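Local structure of Lmo1340 protein (Listeria monocytogenes, 4NLM) at residues A[183-186]-A[187-191]. The protein is of unknown function but belongs to the YqgU-like family of six-bladed beta propellers and is probably a surface lipoprotein. Numbering follows the deposited sequence. Where two conformers were deposited one is given.
Sequences SWYG and DNLVI
Ser183 and Ile191 form an antiparallel hydrogen-bonded pair, Ser183 N to Ile191 O and Ile191 N to Ser183 O both measuring 2.9 Å, and the chain reverses through 185-188 as the turn of a beta hairpin. Trp184 and Val190 form the neighbouring non-hydrogen-bonded pair, with CA atoms 4.4 Å apart and side chains that diverge. Leu189 O closes the turn end: Tyr185 N reaches it at 2.8 Å from above the carbonyl plane, 43° out of it, and Gly186 N adds a weak bond. The same oxygen lies at the edge of the Trp184 indole, near the ring plane, 3.5 Å from CE3. At the turn, a chi1 of -169° puts Tyr185 CG opposite the backbone N and swings the ring across the end of Ile191, the two side chains crossing at a slant with Tyr185 CD1 3.6 Å from Ile191 CD1, while Leu189 CD1 lies at the ring edge. Beyond the hairpin, Trp184 NE1 donates to Tyr140 O, and Asp187 OD1 forms a salt bridge with Lys148 NZ, tying the turn to the preceding four-stranded sheet. Strands 182-184 and 189-194 begin a four-stranded antiparallel sheet, consistent with one propeller blade, with Trp184 and Val190 packed on strand 148-155 and Tyr185 and Ile191 touching strands 203-209 and 225-229.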
loop_
_atom_site.group_PDB
_atom_site.type_symbol
_atom_site.label_atom_id
_atom_site.label_comp_id
_atom_site.label_asym_id
_atom_site.label_seq_id
_atom_site.Cartn_x
_atom_site.Cartn_y
_atom_site.Cartn_z
ATOM N N SER A 183 -1.094 -5.515 10.722
ATOM C CA SER A 183 -0.569 -6.148 9.532
ATOM C C SER A 183 -0.536 -7.652 9.740
ATOM O O SER A 183 -0.310 -8.121 10.847
ATOM C CB SER A 183 0.856 -5.703 9.252
ATOM O OG SER A 183 1.367 -6.372 8.112
ATOM N N TRP A 184 -0.742 -8.415 8.682
ATOM C CA TRP A 184 -0.536 -9.843 8.779
ATOM C C TRP A 184 0.959 -10.100 8.990
ATOM O O TRP A 184 1.833 -9.335 8.537
ATOM C CB TRP A 184 -0.929 -10.531 7.499
ATOM C CG TRP A 184 -2.357 -10.623 7.228
ATOM C CD1 TRP A 184 -3.059 -9.933 6.319
ATOM C CD2 TRP A 184 -3.263 -11.546 7.825
ATOM N NE1 TRP A 184 -4.376 -10.339 6.311
ATOM C CE2 TRP A 184 -4.524 -11.326 7.247
ATOM C CE3 TRP A 184 -3.131 -12.535 8.807
ATOM C CZ2 TRP A 184 -5.631 -12.090 7.572
ATOM C CZ3 TRP A 184 -4.243 -13.258 9.166
ATOM C CH2 TRP A 184 -5.490 -13.033 8.549
ATOM N N TYR A 185 1.255 -11.209 9.631
ATOM C CA TYR A 185 2.635 -11.643 9.786
ATOM C C TYR A 185 2.825 -13.095 9.338
ATOM O O TYR A 185 3.940 -13.542 9.180
ATOM C CB TYR A 185 3.159 -11.372 11.195
ATOM C CG TYR A 185 4.661 -11.568 11.311
ATOM C CD1 TYR A 185 5.554 -10.734 10.620
ATOM C CD2 TYR A 185 5.182 -12.561 12.104
ATOM C CE1 TYR A 185 6.929 -10.910 10.725
ATOM C CE2 TYR A 185 6.546 -12.752 12.210
ATOM C CZ TYR A 185 7.409 -11.932 11.520
ATOM O OH TYR A 185 8.762 -12.149 11.645
ATOM N N GLY A 186 1.737 -13.794 9.053
ATOM C CA GLY A 186 1.764 -15.178 8.602
ATOM C C GLY A 186 0.332 -15.655 8.349
ATOM O O GLY A 186 -0.621 -14.867 8.384
ATOM N N ASP A 187 0.193 -16.964 8.155
ATOM C CA ASP A 187 -1.096 -17.580 7.882
ATOM C C ASP A 187 -2.143 -17.161 8.925
ATOM O O ASP A 187 -3.247 -16.749 8.559
ATOM C CB ASP A 187 -0.915 -19.102 7.863
ATOM C CG ASP A 187 -2.179 -19.874 7.476
ATOM O OD1 ASP A 187 -3.064 -19.336 6.778
ATOM O OD2 ASP A 187 -2.260 -21.067 7.850
ATOM N N ASN A 188 -1.772 -17.226 10.205
ATOM C CA ASN A 188 -2.705 -16.924 11.310
ATOM C C ASN A 188 -2.191 -15.926 12.335
ATOM O O ASN A 188 -2.706 -15.857 13.437
ATOM C CB ASN A 188 -3.062 -18.215 12.068
ATOM C CG ASN A 188 -3.938 -19.167 11.264
ATOM O OD1 ASN A 188 -5.016 -18.793 10.795
ATOM N ND2 ASN A 188 -3.475 -20.393 11.089
ATOM N N LEU A 189 -1.181 -15.158 11.979
ATOM C CA LEU A 189 -0.554 -14.224 12.896
ATOM C C LEU A 189 -0.733 -12.788 12.444
ATOM O O LEU A 189 -0.659 -12.490 11.244
ATOM C CB LEU A 189 0.950 -14.472 13.003
ATOM C CG LEU A 189 1.380 -15.794 13.611
ATOM C CD1 LEU A 189 2.883 -15.997 13.506
ATOM C CD2 LEU A 189 0.933 -15.935 15.060
ATOM N N VAL A 190 -0.968 -11.895 13.399
ATOM C CA VAL A 190 -1.099 -10.468 13.100
ATOM C C VAL A 190 -0.252 -9.701 14.093
ATOM O O VAL A 190 -0.062 -10.131 15.228
ATOM C CB VAL A 190 -2.570 -9.983 13.181
ATOM C CG1 VAL A 190 -3.127 -10.124 14.589
ATOM C CG2 VAL A 190 -2.685 -8.533 12.750
ATOM N N ILE A 191 0.342 -8.620 13.615
ATOM C CA ILE A 191 1.070 -7.696 14.449
ATOM C C ILE A 191 0.212 -6.420 14.520
ATOM O O ILE A 191 -0.403 -6.009 13.528
ATOM C CB ILE A 191 2.459 -7.348 13.860
ATOM C CG1 ILE A 191 3.410 -8.541 13.882
ATOM C CG2 ILE A 191 3.123 -6.205 14.621
ATOM C CD1 ILE A 191 4.699 -8.326 13.115
#